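Local atomic coordinates of BH1408 protein (Bacillus halodurans, PDB entry 4E0A), a protein that probably transfers an acetyl group from acetyl-coenzyme A to an amine, as expected of an N-acetyltransferase of the GNAT family. Residues A68-H73 with S92-D97; T88-D93 with E126-D131. The protein carries 1 engineered substitution. All blocks are in the same frame, centred on the assembly; numbering follows the deposited sequence.

Contact 1 of 2, residues A68-H73 with S92-D97; sequences AYSVIH and SDLCVD. With PO4 (phosphate ion), chain E.
Tyr69 and Cys95 form a hydrogen-bonded pair in the antiparallel hairpin of strands 65-77 and 86-96, whose axes here run at 169°. Their bonds go both ways, with Tyr69 N 2.9 Å from Cys95 O. Flanking them are the non-hydrogen-bonded pairs Ala68-Val96 and Ser70-Leu94. Further on, the ladder is disturbed: Ser92 and Asp93 both face Val71, a classic beta bulge. Val71 O takes Ser92 N at 3.0 Å and, weakly, Asp93 N at 3.4 Å. In return, Asp93 O receives Val71 N at 2.9 Å, tilted out of the carbonyl plane, while Ser70 OG lies in that plane, 2.8 Å from the same Asp93 O. This second bond is made with OG anti to the backbone N of Ser70 (chi1 -176°), where it leans across to the neighbouring strand. At the bulge, Ser92 OG meets the edge of the His73 imidazole in its plane, 2.9 Å from His73 NE2, and either could donate. On the face bearing Tyr69, Val71, Asp93 and Cys95, the phenol ring reaches over to the other strand: Cys95 SG lies 3.5 Å from Tyr69 CE1, an oblique sulfur-aromatic contact, and Asp93 CB sits near the ring's CE2 and OH. Helix 11-28 covers this side through Val14, His18 and Val21. Beyond the bulge, Leu94 N points away from the hairpin partner and makes a weak bond, 3.3 Å, to O1 of a phosphate probably from the crystallisation liquor. A bulge here is a hallmark of the GNAT fold, and the outward Leu94 amide is consistent with the place where the bulged strand of relatives meets the acetyl-coenzyme A thioester. Two donors, Ser70 OG and Val71 N, satisfy Asp93 O and tie the bulge to strand 65-77.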
loop_
_atom_site.group_PDB
_atom_site.type_symbol
_atom_site.label_atom_id
_atom_site.label_comp_id
_atom_site.label_asym_id
_atom_site.label_seq_id
_atom_site.Cartn_x
_atom_site.Cartn_y
_atom_site.Cartn_z
ATOM N N ALA A 68 15.771 -19.980 5.030
ATOM C CA ALA A 68 14.943 -18.780 5.047
ATOM C C ALA A 68 15.758 -17.589 4.576
ATOM O O ALA A 68 16.981 -17.594 4.669
ATOM C CB ALA A 68 14.439 -18.512 6.460
ATOM N N TYR A 69 15.084 -16.555 4.098
ATOM C CA TYR A 69 15.795 -15.315 3.810
ATOM C C TYR A 69 14.855 -14.142 3.918
ATOM O O TYR A 69 13.625 -14.293 3.932
ATOM C CB TYR A 69 16.413 -15.328 2.409
ATOM C CG TYR A 69 15.430 -14.951 1.322
ATOM C CD1 TYR A 69 14.544 -15.894 0.814
ATOM C CD2 TYR A 69 15.377 -13.649 0.810
ATOM C CE1 TYR A 69 13.616 -15.567 -0.180
ATOM C CE2 TYR A 69 14.441 -13.312 -0.208
ATOM C CZ TYR A 69 13.568 -14.286 -0.681
ATOM O OH TYR A 69 12.637 -13.993 -1.668
ATOM N N SER A 70 15.442 -12.959 3.968
ATOM C CA SER A 70 14.644 -11.747 3.985
ATOM C C SER A 70 15.383 -10.645 3.247
ATOM O O SER A 70 16.624 -10.611 3.237
ATOM C CB SER A 70 14.347 -11.313 5.427
ATOM O OG SER A 70 13.490 -10.179 5.433
ATOM N N VAL A 71 14.619 -9.769 2.591
ATOM C CA VAL A 71 15.184 -8.578 1.988
ATOM C C VAL A 71 14.536 -7.369 2.643
ATOM O O VAL A 71 13.315 -7.298 2.729
ATOM C CB VAL A 71 14.885 -8.510 0.482
ATOM C CG1 VAL A 71 15.474 -7.222 -0.107
ATOM C CG2 VAL A 71 15.442 -9.741 -0.226
ATOM N N ILE A 72 15.350 -6.428 3.114
ATOM C CA ILE A 72 14.825 -5.260 3.811
ATOM C C ILE A 72 15.470 -4.016 3.221
ATOM O O ILE A 72 16.530 -4.096 2.601
ATOM C CB ILE A 72 15.073 -5.325 5.343
ATOM C CG1 ILE A 72 16.559 -5.166 5.660
ATOM C CG2 ILE A 72 14.531 -6.633 5.942
ATOM C CD1 ILE A 72 16.891 -5.428 7.111
ATOM N N HIS A 73 14.809 -2.876 3.398
ATOM C CA HIS A 73 15.254 -1.621 2.826
ATOM C C HIS A 73 15.108 -0.523 3.854
ATOM O O HIS A 73 14.111 -0.469 4.574
ATOM C CB HIS A 73 14.397 -1.264 1.614
ATOM C CG HIS A 73 14.321 -2.348 0.582
ATOM N ND1 HIS A 73 15.102 -2.348 -0.553
ATOM C CD2 HIS A 73 13.555 -3.464 0.513
ATOM C CE1 HIS A 73 14.814 -3.413 -1.282
ATOM N NE2 HIS A 73 13.880 -4.107 -0.656
ATOM N N SER A 92 10.606 -6.187 2.122
ATOM C CA SER A 92 10.058 -6.489 0.800
ATOM C C SER A 92 9.888 -7.993 0.572
ATOM O O SER A 92 9.034 -8.418 -0.202
ATOM C CB SER A 92 10.929 -5.866 -0.297
ATOM O OG SER A 92 12.225 -6.433 -0.291
ATOM N N ASP A 93 10.681 -8.796 1.275
ATOM C CA ASP A 93 10.568 -10.249 1.195
ATOM C C ASP A 93 10.916 -10.881 2.535
ATOM O O ASP A 93 11.834 -10.433 3.223
ATOM C CB ASP A 93 11.518 -10.801 0.126
ATOM C CG ASP A 93 11.280 -10.178 -1.242
ATOM O OD1 ASP A 93 11.936 -9.153 -1.565
ATOM O OD2 ASP A 93 10.411 -10.697 -1.975
ATOM N N LEU A 94 10.194 -11.928 2.899
ATOM C CA LEU A 94 10.607 -12.782 4.013
ATOM C C LEU A 94 10.006 -14.160 3.805
ATOM O O LEU A 94 8.805 -14.375 4.041
ATOM C CB LEU A 94 10.201 -12.186 5.373
ATOM C CG LEU A 94 10.826 -12.775 6.650
ATOM C CD1 LEU A 94 10.699 -11.814 7.818
ATOM C CD2 LEU A 94 10.222 -14.144 7.033
ATOM N N CYS A 95 10.850 -15.100 3.381
ATOM C CA CYS A 95 10.393 -16.436 3.030
ATOM C C CYS A 95 11.071 -17.494 3.887
ATOM O O CYS A 95 12.286 -17.471 4.060
ATOM C CB CYS A 95 10.686 -16.732 1.556
ATOM S SG CYS A 95 10.138 -15.464 0.383
ATOM N N VAL A 96 10.278 -18.417 4.417
ATOM C CA VAL A 96 10.808 -19.595 5.084
ATOM C C VAL A 96 10.418 -20.781 4.212
ATOM O O VAL A 96 9.272 -20.885 3.783
ATOM C CB VAL A 96 10.224 -19.765 6.503
ATOM C CG1 VAL A 96 10.717 -21.051 7.145
ATOM C CG2 VAL A 96 10.567 -18.553 7.384
ATOM N N ASP A 97 11.393 -21.639 3.918
ATOM C CA ASP A 97 11.197 -22.830 3.094
ATOM C C ASP A 97 10.025 -23.632 3.645
ATOM O O ASP A 97 10.011 -23.965 4.840
ATOM C CB ASP A 97 12.485 -23.671 3.148
ATOM C CG ASP A 97 12.486 -24.850 2.168
ATOM O OD1 ASP A 97 11.418 -25.264 1.678
ATOM O OD2 ASP A 97 13.586 -25.387 1.905
HETATM P P PO4 E . 6.617 -9.652 2.998
HETATM O O1 PO4 E . 7.435 -10.425 1.992
HETATM O O2 PO4 E . 5.600 -10.555 3.661
HETATM O O3 PO4 E . 7.530 -9.083 4.052
HETATM O O4 PO4 E . 5.919 -8.516 2.289
#

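Contact 2 of 2, residues T88-D93 with E126-D131; sequences TVYISD and ELDVYD
The beta-alpha-beta crossover of the GNAT fold, strand 86-96, helix 105-119 and strand 124-130, closes where Val89, Tyr90 and Ile91 meet Glu126 and Leu127. These parallel strands already diverge by 31°. Glu126 grips both sides of Tyr90: its N lies 2.8 Å from Val89 O, and its O accepts Ile91 N at 2.9 Å, both nearly straight. On one face, Ile91 and Leu127 lie side by side, CB to CB at 4.0 Å, beneath helix 105-119 and Tyr140 of helix 134-142. On the other, the Tyr90 ring crosses to the partner strand through a chi1 of -177°, which sets it beside the carbonyl carbon. Its CD1 and CE1 pass the backbone of Glu126 and Leu127, and Tyr90 OH donates to Asp128 OD1, which lies in the ring plane, at a doubtfully short 2.4 Å. The other oxygen, Asp128 OD2, is hydrogen-bonded to Thr151 OG1 of the second subunit. A phenylalanine in place of Tyr90 would probably leave Asp128 OD1 without this mate and the ring freer to shift. Where the strands part, water 2 lies 2.6 Å from Ile91 O, to which it may donate, and accepts Asp128 N at 3.0 Å, bridging a carbonyl and an N-H that do not meet directly. Water 1 joins Thr88 OG1 to Glu126 OE1, while Glu126 OE2 accepts a hydrogen bond from Gln148 and forms a salt bridge with Arg86. Water and a phenol thus bridge the splay, consistent with the V-shaped parting where GNAT enzymes generally bind acetyl-coenzyme A; the phosphate beside Ile91 may mark that pocket.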
loop_
_atom_site.group_PDB
_atom_site.type_symbol
_atom_site.label_atom_id
_atom_site.label_comp_id
_atom_site.label_asym_id
_atom_site.label_seq_id
_atom_site.Cartn_x
_atom_site.Cartn_y
_atom_site.Cartn_z
ATOM N N THR A 88 11.884 4.262 8.164
ATOM C CA THR A 88 11.431 2.912 8.471
ATOM C C THR A 88 12.347 1.852 7.890
ATOM O O THR A 88 13.195 2.132 7.029
ATOM C CB THR A 88 10.008 2.628 7.901
ATOM O OG1 THR A 88 9.980 2.915 6.496
ATOM C CG2 THR A 88 8.939 3.458 8.622
ATOM N N VAL A 89 12.158 0.629 8.361
ATOM C CA VAL A 89 12.679 -0.535 7.653
ATOM C C VAL A 89 11.509 -1.161 6.921
ATOM O O VAL A 89 10.484 -1.462 7.536
ATOM C CB VAL A 89 13.271 -1.574 8.615
ATOM C CG1 VAL A 89 13.576 -2.867 7.864
ATOM C CG2 VAL A 89 14.519 -1.035 9.276
ATOM N N TYR A 90 11.646 -1.357 5.615
ATOM C CA TYR A 90 10.582 -1.993 4.851
ATOM C C TYR A 90 11.006 -3.391 4.444
ATOM O O TYR A 90 12.037 -3.575 3.781
ATOM C CB TYR A 90 10.234 -1.188 3.611
ATOM C CG TYR A 90 9.080 -1.777 2.828
ATOM C CD1 TYR A 90 7.773 -1.634 3.277
ATOM C CD2 TYR A 90 9.295 -2.494 1.645
ATOM C CE1 TYR A 90 6.701 -2.172 2.560
ATOM C CE2 TYR A 90 8.229 -3.044 0.936
ATOM C CZ TYR A 90 6.936 -2.868 1.398
ATOM O OH TYR A 90 5.869 -3.399 0.697
ATOM N N ILE A 91 10.229 -4.379 4.866
ATOM C CA ILE A 91 10.519 -5.761 4.519
ATOM C C ILE A 91 9.828 -6.073 3.194
ATOM O O ILE A 91 8.609 -6.210 3.152
ATOM C CB ILE A 91 10.001 -6.729 5.596
ATOM C CG1 ILE A 91 10.631 -6.413 6.965
ATOM C CG2 ILE A 91 10.282 -8.160 5.179
ATOM C CD1 ILE A 91 10.042 -7.236 8.093
ATOM N N SER A 92 10.606 -6.187 2.122
ATOM C CA SER A 92 10.058 -6.489 0.800
ATOM C C SER A 92 9.888 -7.993 0.572
ATOM O O SER A 92 9.034 -8.418 -0.202
ATOM C CB SER A 92 10.929 -5.866 -0.297
ATOM O OG SER A 92 12.225 -6.433 -0.291
ATOM N N ASP A 93 10.681 -8.796 1.275
ATOM C CA ASP A 93 10.568 -10.249 1.195
ATOM C C ASP A 93 10.916 -10.881 2.535
ATOM O O ASP A 93 11.834 -10.433 3.223
ATOM C CB ASP A 93 11.518 -10.801 0.126
ATOM C CG ASP A 93 11.280 -10.178 -1.242
ATOM O OD1 ASP A 93 11.936 -9.153 -1.565
ATOM O OD2 ASP A 93 10.411 -10.697 -1.975
ATOM N N GLU A 126 7.902 -1.897 8.574
ATOM C CA GLU A 126 6.688 -2.011 7.780
ATOM C C GLU A 126 6.833 -3.103 6.717
ATOM O O GLU A 126 7.948 -3.470 6.353
ATOM C CB GLU A 126 6.360 -0.673 7.112
ATOM C CG GLU A 126 6.160 0.482 8.088
ATOM C CD GLU A 126 5.744 1.761 7.373
ATOM O OE1 GLU A 126 6.031 1.890 6.158
ATOM O OE2 GLU A 126 5.126 2.635 8.022
ATOM N N LEU A 127 5.701 -3.620 6.241
ATOM C CA LEU A 127 5.675 -4.571 5.128
ATOM C C LEU A 127 4.280 -4.594 4.554
ATOM O O LEU A 127 3.348 -4.078 5.170
ATOM C CB LEU A 127 6.080 -5.979 5.593
ATOM C CG LEU A 127 5.223 -6.671 6.658
ATOM C CD1 LEU A 127 3.940 -7.332 6.096
ATOM C CD2 LEU A 127 6.077 -7.695 7.379
ATOM N N ASP A 128 4.118 -5.227 3.395
ATOM C CA ASP A 128 2.788 -5.417 2.846
ATOM C C ASP A 128 2.473 -6.881 2.696
ATOM O O ASP A 128 3.308 -7.664 2.267
ATOM C CB ASP A 128 2.638 -4.710 1.506
ATOM C CG ASP A 128 2.638 -3.197 1.650
ATOM O OD1 ASP A 128 3.654 -2.564 1.296
ATOM O OD2 ASP A 128 1.628 -2.644 2.138
ATOM N N VAL A 129 1.250 -7.246 3.047
ATOM C CA VAL A 129 0.833 -8.630 2.908
ATOM C C VAL A 129 -0.539 -8.710 2.222
ATOM O O VAL A 129 -1.429 -7.885 2.468
ATOM C CB VAL A 129 0.832 -9.340 4.283
ATOM C CG1 VAL A 129 -0.179 -8.680 5.222
ATOM C CG2 VAL A 129 0.553 -10.829 4.111
ATOM N N TYR A 130 -0.703 -9.701 1.355
ATOM C CA TYR A 130 -1.974 -9.886 0.655
ATOM C C TYR A 130 -3.049 -10.509 1.531
ATOM O O TYR A 130 -2.760 -11.358 2.376
ATOM C CB TYR A 130 -1.775 -10.658 -0.656
ATOM C CG TYR A 130 -1.283 -9.729 -1.727
ATOM C CD1 TYR A 130 0.053 -9.372 -1.791
ATOM C CD2 TYR A 130 -2.173 -9.136 -2.621
ATOM C CE1 TYR A 130 0.506 -8.493 -2.735
ATOM C CE2 TYR A 130 -1.727 -8.254 -3.579
ATOM C CZ TYR A 130 -0.379 -7.933 -3.628
ATOM O OH TYR A 130 0.099 -7.053 -4.575
ATOM N N ASP A 131 -4.290 -10.069 1.320
ATOM C CA ASP A 131 -5.417 -10.405 2.196
ATOM C C ASP A 131 -5.655 -11.911 2.327
ATOM O O ASP A 131 -6.047 -12.391 3.386
ATOM C CB ASP A 131 -6.689 -9.689 1.693
ATOM C CG ASP A 131 -7.943 -10.055 2.481
ATOM O OD1 ASP A 131 -8.017 -9.724 3.683
ATOM O OD2 ASP A 131 -8.878 -10.651 1.887
HETATM O O HOH W 1 8.248 1.762 4.800
HETATM O O HOH W 2 6.364 -6.310 1.813
#

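From the N terminus, the chain first lays down 68-73, turns, and comes back along strand 86-96; contact 1 closes that hairpin with its far end, 92-97. The near part of the same strand, 88-93, is then met by 126-131 once the chain has crossed over through helix 105-119, and this is contact 2. The two loops cross, overlapping on strand 86-96 and sharing Ser92 and Asp93. His73 O also probably accepts Tyr90 N, continuing the hairpin ladder beside contact 2. Strand 86-96 therefore joins the antiparallel N-terminal part of the sheet to strand 124-130, from which the sheet runs on into the second subunit.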